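MstE (Scytonema sp. PCC 10023, PDB 6SBF) probably cyclises a linear isoprenoid precursor in merosterol biosynthesis, acting as a single-domain class II terpene cyclase built on an alpha6-alpha6 barrel. Local coordinates at residues H176-A181 with Y210-H215; V199-Q204 with Q235-Q240; N206-W211 with N320-P325. The protein carries 1 engineered substitution. All coordinates share one frame; numbering follows the deposited sequence.

Interaction 1. Residues H176-A181 with Y210-H215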
loop_
_atom_site.group_PDB
_atom_site.type_symbol
_atom_site.label_atom_id
_atom_site.label_comp_id
_atom_site.label_asym_id
_atom_site.label_seq_id
_atom_site.Cartn_x
_atom_site.Cartn_y
_atom_site.Cartn_z
ATOM N N HIS A 176 4.615 6.708 -11.941
ATOM C CA HIS A 176 4.612 6.848 -10.470
ATOM C C HIS A 176 5.379 5.689 -9.852
ATOM O O HIS A 176 5.067 4.530 -10.153
ATOM C CB HIS A 176 3.185 6.883 -9.953
ATOM C CG HIS A 176 2.461 8.081 -10.430
ATOM N ND1 HIS A 176 1.122 8.087 -10.786
ATOM C CD2 HIS A 176 2.909 9.355 -10.607
ATOM C CE1 HIS A 176 0.787 9.333 -11.146
ATOM N NE2 HIS A 176 1.872 10.150 -11.035
ATOM N N THR A 177 6.335 5.944 -8.983
ATOM C CA THR A 177 7.157 4.852 -8.461
ATOM C C THR A 177 6.378 3.974 -7.492
ATOM O O THR A 177 6.582 2.746 -7.477
ATOM C CB THR A 177 8.416 5.462 -7.865
ATOM O OG1 THR A 177 9.064 6.292 -8.859
ATOM C CG2 THR A 177 9.402 4.413 -7.427
ATOM N N CYS A 178 5.497 4.549 -6.703
ATOM C CA CYS A 178 4.656 3.832 -5.739
ATOM C C CYS A 178 3.750 2.827 -6.504
ATOM O O CYS A 178 3.652 1.657 -6.135
ATOM C CB CYS A 178 3.823 4.806 -4.907
ATOM S SG CYS A 178 2.957 6.097 -5.854
ATOM N N VAL A 179 3.101 3.284 -7.565
ATOM C CA VAL A 179 2.203 2.445 -8.369
ATOM C C VAL A 179 3.032 1.430 -9.127
ATOM O O VAL A 179 2.646 0.230 -9.188
ATOM C CB VAL A 179 1.353 3.288 -9.302
ATOM C CG1 VAL A 179 0.409 2.398 -10.125
ATOM C CG2 VAL A 179 0.585 4.311 -8.502
ATOM N N SER A 180 4.172 1.788 -9.679
ATOM C CA SER A 180 5.049 0.858 -10.395
ATOM C C SER A 180 5.514 -0.254 -9.445
ATOM O O SER A 180 5.518 -1.445 -9.831
ATOM C CB SER A 180 6.233 1.618 -10.981
ATOM O OG SER A 180 5.828 2.562 -11.952
ATOM N N ALA A 181 5.878 0.063 -8.219
ATOM C CA ALA A 181 6.343 -0.907 -7.237
ATOM C C ALA A 181 5.219 -1.913 -6.964
ATOM O O ALA A 181 5.456 -3.136 -6.875
ATOM C CB ALA A 181 6.810 -0.222 -5.972
ATOM N N TYR A 210 4.764 8.789 -5.163
ATOM C CA TYR A 210 4.021 9.929 -5.676
ATOM C C TYR A 210 2.886 10.276 -4.713
ATOM O O TYR A 210 2.870 11.420 -4.142
ATOM C CB TYR A 210 3.514 9.648 -7.094
ATOM C CG TYR A 210 2.897 10.878 -7.720
ATOM C CD1 TYR A 210 3.703 11.828 -8.326
ATOM C CD2 TYR A 210 1.532 11.110 -7.671
ATOM C CE1 TYR A 210 3.145 12.967 -8.883
ATOM C CE2 TYR A 210 0.967 12.255 -8.217
ATOM C CZ TYR A 210 1.788 13.187 -8.808
ATOM O OH TYR A 210 1.235 14.330 -9.312
ATOM N N TRP A 211 1.991 9.324 -4.456
ATOM C CA TRP A 211 0.757 9.610 -3.679
ATOM C C TRP A 211 0.938 9.498 -2.170
ATOM O O TRP A 211 0.024 9.803 -1.429
ATOM C CB TRP A 211 -0.326 8.642 -4.118
ATOM C CG TRP A 211 -0.728 8.731 -5.548
ATOM C CD1 TRP A 211 -0.416 7.843 -6.539
ATOM C CD2 TRP A 211 -1.523 9.753 -6.167
ATOM N NE1 TRP A 211 -0.943 8.242 -7.733
ATOM C CE2 TRP A 211 -1.628 9.432 -7.530
ATOM C CE3 TRP A 211 -2.117 10.946 -5.731
ATOM C CZ2 TRP A 211 -2.320 10.217 -8.435
ATOM C CZ3 TRP A 211 -2.804 11.718 -6.633
ATOM C CH2 TRP A 211 -2.909 11.382 -7.976
ATOM N N TRP A 212 2.042 8.992 -1.690
ATOM C CA TRP A 212 2.236 8.705 -0.269
ATOM C C TRP A 212 3.315 9.558 0.325
ATOM O O TRP A 212 4.386 9.724 -0.278
ATOM C CB TRP A 212 2.617 7.229 -0.078
ATOM C CG TRP A 212 1.567 6.288 -0.583
ATOM C CD1 TRP A 212 1.519 5.774 -1.832
ATOM C CD2 TRP A 212 0.299 5.975 0.036
ATOM N NE1 TRP A 212 0.382 5.081 -2.024
ATOM C CE2 TRP A 212 -0.392 5.193 -0.886
ATOM C CE3 TRP A 212 -0.279 6.270 1.261
ATOM C CZ2 TRP A 212 -1.644 4.666 -0.596
ATOM C CZ3 TRP A 212 -1.543 5.819 1.528
ATOM C CH2 TRP A 212 -2.191 4.965 0.628
ATOM N N SER A 213 3.087 9.973 1.553
ATOM C CA SER A 213 4.086 10.722 2.328
ATOM C C SER A 213 5.219 9.787 2.753
ATOM O O SER A 213 6.378 10.217 2.876
ATOM C CB SER A 213 3.383 11.285 3.584
ATOM O OG SER A 213 2.376 12.244 3.330
ATOM N N ASP A 214 4.872 8.535 3.091
ATOM C CA ASP A 214 5.827 7.662 3.801
ATOM C C ASP A 214 6.591 6.819 2.780
ATOM O O ASP A 214 6.013 5.840 2.178
ATOM C CB ASP A 214 5.082 6.792 4.795
ATOM C CG ASP A 214 4.419 7.605 5.891
ATOM O OD1 ASP A 214 5.139 8.388 6.542
ATOM O OD2 ASP A 214 3.200 7.472 6.108
ATOM N N HIS A 215 7.887 7.061 2.596
ATOM C CA HIS A 215 8.719 6.384 1.598
ATOM C C HIS A 215 8.872 4.889 1.912
ATOM O O HIS A 215 9.259 4.145 0.998
ATOM C CB HIS A 215 10.117 6.998 1.565
ATOM C CG HIS A 215 10.168 8.452 1.281
ATOM N ND1 HIS A 215 9.263 9.072 0.434
ATOM C CD2 HIS A 215 11.065 9.394 1.696
ATOM C CE1 HIS A 215 9.584 10.375 0.372
ATOM N NE2 HIS A 215 10.661 10.587 1.150
#
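His-176 lays its imidazole on the phenol ring of Tyr-210 in an offset stack, the ring centroids 4.0 Å apart and the planes inclined by 26°. NE2 of His-176 sits over the middle of the phenol. With CG anti to the backbone N (chi1 -173°), Tyr-210 extends its ring alongside the imidazole. Trp-211 adds an edge-to-face partner, its indole turned 74° from the imidazole. The His-176 ring has little freedom to flip, since ND1 is hydrogen-bonded to Thr-149 OG1, which also binds Trp-211 NE1, and NE2 to the carbonyl of Gly-171. His-176 holds the N-cap position, and its carbonyl accepts both Ser-180 N and Ser-180 OG, which arrive from opposite faces of its plane.

Two residues on, in the first turn of the helix, the thiol of Cys-178 faces the loop and accepts two successive amides. The bond from Tyr-210 N to Cys-178 SG is 3.3 Å long, and a weak one from Trp-211 N to the same SG measures 3.6 Å. Nearer the backbone, Cys-178 CB touches the indole edge of Trp-212 at CD1, 4.0 Å away. Val-179 then brings CG2 to within 4.2 Å of Trp-211 CD1, near the plane of that indole.

The aromatic cluster thus joins the start of helix 177-183 to the loop leading into helix 215-229. Thr-218 of that helix also touches Cys-178, while Leu-311 of strand 311-313 packs on Trp-211 and Trp-212.

Interaction 2. Residues V199-Q204 with Q235-Q240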
loop_
_atom_site.group_PDB
_atom_site.type_symbol
_atom_site.label_atom_id
_atom_site.label_comp_id
_atom_site.label_asym_id
_atom_site.label_seq_id
_atom_site.Cartn_x
_atom_site.Cartn_y
_atom_site.Cartn_z
ATOM N N VAL A 199 16.480 2.230 -11.691
ATOM C CA VAL A 199 17.074 3.579 -11.937
ATOM C C VAL A 199 16.496 4.607 -10.999
ATOM O O VAL A 199 17.137 5.650 -10.791
ATOM C CB VAL A 199 16.943 3.977 -13.398
ATOM C CG1 VAL A 199 17.662 2.985 -14.306
ATOM C CG2 VAL A 199 15.551 4.336 -13.786
ATOM N N THR A 200 15.350 4.344 -10.391
ATOM C CA THR A 200 14.694 5.316 -9.480
ATOM C C THR A 200 15.138 5.208 -8.027
ATOM O O THR A 200 14.768 6.058 -7.205
ATOM C CB THR A 200 13.183 5.258 -9.592
ATOM O OG1 THR A 200 12.714 3.918 -9.392
ATOM C CG2 THR A 200 12.685 5.790 -10.906
ATOM N N GLN A 201 15.969 4.254 -7.666
ATOM C CA GLN A 201 16.447 4.146 -6.278
ATOM C C GLN A 201 17.286 5.400 -6.000
ATOM O O GLN A 201 18.152 5.770 -6.806
ATOM C CB GLN A 201 17.292 2.862 -6.080
ATOM C CG GLN A 201 17.562 2.534 -4.616
ATOM C CD GLN A 201 18.254 1.198 -4.439
ATOM O OE1 GLN A 201 18.842 0.692 -5.400
ATOM N NE2 GLN A 201 18.216 0.685 -3.217
ATOM N N THR A 202 17.144 5.953 -4.821
ATOM C CA THR A 202 17.942 7.138 -4.433
ATOM C C THR A 202 19.331 6.717 -3.996
ATOM O O THR A 202 19.552 5.542 -3.665
ATOM C CB THR A 202 17.303 7.945 -3.287
ATOM O OG1 THR A 202 17.490 7.267 -2.017
ATOM C CG2 THR A 202 15.854 8.226 -3.593
ATOM N N SER A 203 20.210 7.716 -3.808
ATOM C CA SER A 203 21.572 7.417 -3.363
ATOM C C SER A 203 21.574 6.879 -1.926
ATOM O O SER A 203 22.571 6.241 -1.545
ATOM C CB SER A 203 22.420 8.680 -3.486
ATOM O OG SER A 203 21.877 9.634 -2.600
ATOM N N GLN A 204 20.503 7.107 -1.136
ATOM C CA GLN A 204 20.422 6.640 0.260
ATOM C C GLN A 204 19.855 5.196 0.339
ATOM O O GLN A 204 19.841 4.617 1.448
ATOM C CB GLN A 204 19.610 7.580 1.131
ATOM C CG GLN A 204 20.286 8.932 1.269
ATOM C CD GLN A 204 20.035 9.825 0.088
ATOM O OE1 GLN A 204 19.104 9.644 -0.697
ATOM N NE2 GLN A 204 20.814 10.890 0.014
ATOM N N GLN A 235 20.448 -7.873 -5.814
ATOM C CA GLN A 235 20.619 -8.103 -4.375
ATOM C C GLN A 235 21.327 -6.919 -3.712
ATOM O O GLN A 235 20.911 -6.541 -2.601
ATOM C CB GLN A 235 21.312 -9.428 -4.069
ATOM C CG GLN A 235 21.126 -9.828 -2.611
ATOM C CD GLN A 235 19.679 -10.138 -2.288
ATOM O OE1 GLN A 235 18.962 -10.662 -3.130
ATOM N NE2 GLN A 235 19.280 -9.778 -1.075
ATOM N N PRO A 236 22.367 -6.290 -4.305
ATOM C CA PRO A 236 22.963 -5.121 -3.647
ATOM C C PRO A 236 21.939 -4.002 -3.381
ATOM O O PRO A 236 21.952 -3.410 -2.310
ATOM C CB PRO A 236 24.096 -4.691 -4.606
ATOM C CG PRO A 236 24.439 -5.909 -5.403
ATOM C CD PRO A 236 23.113 -6.686 -5.515
ATOM N N SER A 237 21.063 -3.774 -4.345
ATOM C CA SER A 237 20.015 -2.744 -4.214
ATOM C C SER A 237 19.080 -3.083 -3.081
ATOM O O SER A 237 18.681 -2.186 -2.308
ATOM C CB SER A 237 19.297 -2.518 -5.518
ATOM O OG SER A 237 20.168 -1.964 -6.489
ATOM N N ILE A 238 18.688 -4.365 -2.983
ATOM C CA ILE A 238 17.810 -4.811 -1.889
ATOM C C ILE A 238 18.499 -4.563 -0.551
ATOM O O ILE A 238 17.894 -4.044 0.394
ATOM C CB ILE A 238 17.398 -6.278 -2.075
ATOM C CG1 ILE A 238 16.565 -6.472 -3.338
ATOM C CG2 ILE A 238 16.708 -6.790 -0.836
ATOM C CD1 ILE A 238 16.531 -7.881 -3.828
ATOM N N GLU A 239 19.782 -4.943 -0.471
ATOM C CA GLU A 239 20.505 -4.811 0.810
ATOM C C GLU A 239 20.625 -3.326 1.183
ATOM O O GLU A 239 20.601 -2.995 2.351
ATOM C CB GLU A 239 21.869 -5.512 0.741
ATOM C CG GLU A 239 21.763 -7.000 0.571
ATOM C CD GLU A 239 21.030 -7.772 1.634
ATOM O OE1 GLU A 239 20.887 -7.295 2.794
ATOM O OE2 GLU A 239 20.628 -8.920 1.309
ATOM N N GLN A 240 20.839 -2.473 0.191
ATOM C CA GLN A 240 20.936 -1.013 0.509
ATOM C C GLN A 240 19.581 -0.512 1.054
ATOM O O GLN A 240 19.565 0.306 1.981
ATOM C CB GLN A 240 21.326 -0.166 -0.689
ATOM C CG GLN A 240 21.906 1.149 -0.151
ATOM C CD GLN A 240 22.101 2.223 -1.194
ATOM O OE1 GLN A 240 21.754 2.062 -2.379
ATOM N NE2 GLN A 240 22.676 3.338 -0.723
HETATM O O HOH W 1 21.951 0.149 -4.222
HETATM O O HOH W 2 21.593 3.848 -4.366
#
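Gln-201 holds its carboxamide against Ser-237, with OE1 of Gln-201 lying 3.2 Å from Ser-237 CB and the amide nitrogen reaching past the serine side chain to the helix backbone. There Gln-201 NE2 donates to Ser-237 O over 3.0 Å, the N-H bent to 151° and the acceptor close to the plane of the amide. An extended chain, with CG anti to the backbone N (chi1 -168°), spans the gap between loop and helix. NE2 of Gln-201 is also bonded to the carbonyl of Gly-205, so the same amide ties the loop to itself and to helix 235-248.

A second glutamine reaches back from the helix. Gln-240, equally stretched, sends NE2 to Ser-203 O at 3.0 Å; the donor arrives well above the carbonyl plane and the bond is again bent, at 143°. Its OE1 accepts from two waters. One water bridges Thr-202 O and Gln-240 OE1, 2.7 Å from each, while the other donates to Gln-240 OE1 and only weakly to Gln-201 OE1. Solvent therefore completes this polar, surface-lying seam.

The loop keeps its shape through an ST turn, in which Gln-204 N donates to Thr-202 OG1 at 3.1 Å. That hydroxyl is further bonded to Asn-206 OD1.

Gln-201, Gly-205 and Trp-207 match the spacing of glutamine, glycine and tryptophan in the QW motif known from squalene-hopene cyclases, and so probably form such a motif; Gln-201 does pack on Trp-207. Consistent with the role of QW motifs in that family, the glutamine joins the loop following helix 187-200 to the first turn of helix 235-248.

Interaction 3. Residues N206-W211 with N320-P325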
loop_
_atom_site.group_PDB
_atom_site.type_symbol
_atom_site.label_atom_id
_atom_site.label_comp_id
_atom_site.label_asym_id
_atom_site.label_seq_id
_atom_site.Cartn_x
_atom_site.Cartn_y
_atom_site.Cartn_z
ATOM N N ASN A 206 16.692 4.183 -0.587
ATOM C CA ASN A 206 15.222 4.145 -0.603
ATOM C C ASN A 206 14.668 4.525 -1.972
ATOM O O ASN A 206 15.367 4.976 -2.854
ATOM C CB ASN A 206 14.647 5.027 0.501
ATOM C CG ASN A 206 14.865 6.520 0.253
ATOM O OD1 ASN A 206 16.016 6.947 0.218
ATOM N ND2 ASN A 206 13.773 7.257 0.049
ATOM N N TRP A 207 13.356 4.396 -2.077
ATOM C CA TRP A 207 12.561 4.974 -3.166
ATOM C C TRP A 207 11.602 5.980 -2.537
ATOM O O TRP A 207 11.336 5.918 -1.324
ATOM C CB TRP A 207 11.788 3.878 -3.918
ATOM C CG TRP A 207 12.639 3.047 -4.830
ATOM C CD1 TRP A 207 12.727 3.200 -6.177
ATOM C CD2 TRP A 207 13.454 1.903 -4.494
ATOM N NE1 TRP A 207 13.570 2.270 -6.713
ATOM C CE2 TRP A 207 14.017 1.445 -5.701
ATOM C CE3 TRP A 207 13.746 1.228 -3.317
ATOM C CZ2 TRP A 207 14.898 0.358 -5.751
ATOM C CZ3 TRP A 207 14.585 0.124 -3.353
ATOM C CH2 TRP A 207 15.157 -0.287 -4.560
ATOM N N GLU A 208 11.136 6.865 -3.389
ATOM C CA GLU A 208 10.125 7.865 -3.048
ATOM C C GLU A 208 8.892 7.630 -3.917
ATOM O O GLU A 208 9.033 7.415 -5.122
ATOM C CB GLU A 208 10.677 9.274 -3.264
ATOM C CG GLU A 208 11.935 9.602 -2.477
ATOM C CD GLU A 208 12.504 10.981 -2.783
ATOM O OE1 GLU A 208 12.110 11.557 -3.791
ATOM O OE2 GLU A 208 13.418 11.387 -2.082
ATOM N N GLY A 209 7.735 7.723 -3.300
ATOM C CA GLY A 209 6.463 7.562 -3.993
ATOM C C GLY A 209 5.860 8.881 -4.458
ATOM O O GLY A 209 6.372 9.968 -4.169
ATOM N N TYR A 210 4.764 8.789 -5.163
ATOM C CA TYR A 210 4.021 9.929 -5.676
ATOM C C TYR A 210 2.886 10.276 -4.713
ATOM O O TYR A 210 2.870 11.420 -4.142
ATOM C CB TYR A 210 3.514 9.648 -7.094
ATOM C CG TYR A 210 2.897 10.878 -7.720
ATOM C CD1 TYR A 210 3.703 11.828 -8.326
ATOM C CD2 TYR A 210 1.532 11.110 -7.671
ATOM C CE1 TYR A 210 3.145 12.967 -8.883
ATOM C CE2 TYR A 210 0.967 12.255 -8.217
ATOM C CZ TYR A 210 1.788 13.187 -8.808
ATOM O OH TYR A 210 1.235 14.330 -9.312
ATOM N N TRP A 211 1.991 9.324 -4.456
ATOM C CA TRP A 211 0.757 9.610 -3.679
ATOM C C TRP A 211 0.938 9.498 -2.170
ATOM O O TRP A 211 0.024 9.803 -1.429
ATOM C CB TRP A 211 -0.326 8.642 -4.118
ATOM C CG TRP A 211 -0.728 8.731 -5.548
ATOM C CD1 TRP A 211 -0.416 7.843 -6.539
ATOM C CD2 TRP A 211 -1.523 9.753 -6.167
ATOM N NE1 TRP A 211 -0.943 8.242 -7.733
ATOM C CE2 TRP A 211 -1.628 9.432 -7.530
ATOM C CE3 TRP A 211 -2.117 10.946 -5.731
ATOM C CZ2 TRP A 211 -2.320 10.217 -8.435
ATOM C CZ3 TRP A 211 -2.804 11.718 -6.633
ATOM C CH2 TRP A 211 -2.909 11.382 -7.976
ATOM N N ASN A 320 6.676 16.251 -9.097
ATOM C CA ASN A 320 7.709 16.106 -8.061
ATOM C C ASN A 320 7.160 16.390 -6.660
ATOM O O ASN A 320 7.630 17.305 -5.980
ATOM C CB ASN A 320 8.854 17.069 -8.462
ATOM C CG ASN A 320 9.593 16.643 -9.736
ATOM O OD1 ASN A 320 10.140 15.550 -9.791
ATOM N ND2 ASN A 320 9.630 17.490 -10.754
ATOM N N PRO A 321 6.129 15.647 -6.164
ATOM C CA PRO A 321 5.525 15.952 -4.863
ATOM C C PRO A 321 6.494 15.847 -3.678
ATOM O O PRO A 321 6.207 16.423 -2.634
ATOM C CB PRO A 321 4.350 14.944 -4.786
ATOM C CG PRO A 321 4.811 13.837 -5.703
ATOM C CD PRO A 321 5.441 14.527 -6.863
ATOM N N ASN A 322 7.589 15.097 -3.830
ATOM C CA ASN A 322 8.575 15.026 -2.722
ATOM C C ASN A 322 9.381 16.344 -2.619
ATOM O O ASN A 322 10.147 16.452 -1.686
ATOM C CB ASN A 322 9.472 13.824 -2.960
ATOM C CG ASN A 322 8.664 12.527 -2.935
ATOM O OD1 ASN A 322 8.168 12.184 -1.889
ATOM N ND2 ASN A 322 8.512 11.902 -4.093
ATOM N N GLN A 323 9.197 17.225 -3.605
ATOM C CA GLN A 323 9.825 18.570 -3.628
ATOM C C GLN A 323 8.759 19.647 -3.398
ATOM O O GLN A 323 9.044 20.788 -3.678
ATOM C CB GLN A 323 10.611 18.757 -4.939
ATOM C CG GLN A 323 11.919 17.970 -4.964
ATOM C CD GLN A 323 12.657 18.130 -6.279
ATOM O OE1 GLN A 323 12.181 17.747 -7.350
ATOM N NE2 GLN A 323 13.840 18.700 -6.204
ATOM N N PHE A 324 7.569 19.287 -2.904
ATOM C CA PHE A 324 6.491 20.248 -2.567
ATOM C C PHE A 324 6.484 20.451 -1.064
ATOM O O PHE A 324 6.196 19.543 -0.282
ATOM C CB PHE A 324 5.166 19.663 -3.038
ATOM C CG PHE A 324 3.962 20.556 -2.875
ATOM C CD1 PHE A 324 3.683 21.561 -3.789
ATOM C CD2 PHE A 324 3.114 20.393 -1.806
ATOM C CE1 PHE A 324 2.544 22.344 -3.647
ATOM C CE2 PHE A 324 1.960 21.136 -1.674
ATOM C CZ PHE A 324 1.703 22.151 -2.567
ATOM N N PRO A 325 6.877 21.660 -0.595
ATOM C CA PRO A 325 7.077 21.825 0.846
ATOM C C PRO A 325 5.837 22.268 1.594
ATOM O O PRO A 325 5.943 22.425 2.809
ATOM C CB PRO A 325 8.173 22.885 0.914
ATOM C CG PRO A 325 7.950 23.730 -0.319
ATOM C CD PRO A 325 7.511 22.744 -1.377
#
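One direct hydrogen bond crosses between the two loops: Asn-322 ND2 donates to Gly-209 O at 2.9 Å. It is fairly straight, with an N-H...O angle of 159°, and the donor is somewhat tilted from the carbonyl plane. Asn-322 points toward 206-211, and with CG anti to its carbonyl carbon (chi1 -62°) its amide is carried to the Gly-209 carbonyl. Its other end is held as well, since OD1 takes a hydrogen bond from Arg-312 NH1. The same guanidinium group uses NE for Tyr-210 O, so the arginine links the two loops a second time. Replacing Asn-322 by alanine is likely to leave Gly-209 O without this donor and Arg-312 NH1 without this acceptor.

The segment 320-325 contains a short 3-10 turn at 321-322, closed by Gln-323 N bonding to Asn-320 O, in the connection between strands 311-313 and 328-329. It lies against the loop that leads from helix 187-200 to helix 215-229, and so sets the small mixed sheet and its connections against a link between helices of the alpha6-alpha6 barrel.

Apolar contact centres on Pro-321. Its CD lies 3.4 Å from Tyr-210 CE1, and its CG is 3.5 Å from Tyr-210 CD1; the pyrrolidine and the phenol side chain cross at about a right angle. The far end of the phenol is anchored through OH to the carbonyl of Asp-318.

Van der Waals packing also joins Glu-208 to Asn-322. Glu-208 CB lies 3.5 Å from Asn-322 ND2, alongside the bond to Gly-209, while Glu-208 OE1 comes to 3.6 Å from Asn-322 CB, carboxylate and amide planes being 46° apart.

Interactions 1 and 3 lie side by side, their centres about 8 Å apart, and share Tyr-210 and Trp-211; interaction 2 sits farther out, about 16 and 17 Å from them, at the surface. All three involve the chain between helices 177-183 and 235-248. In order come 176-181, 199-204, 206-211, 210-215, 235-240 and, much later, 320-325. The connection from helix 187-200 to helix 215-229 thus meets a helix start, a further barrel helix and a loop of the mixed-sheet region. Trp-207 bridges the groups, touching Thr-177 on one hand and Gln-201 on the other, so the surface and buried contacts follow one continuous connection between helices 187-200 and 215-229.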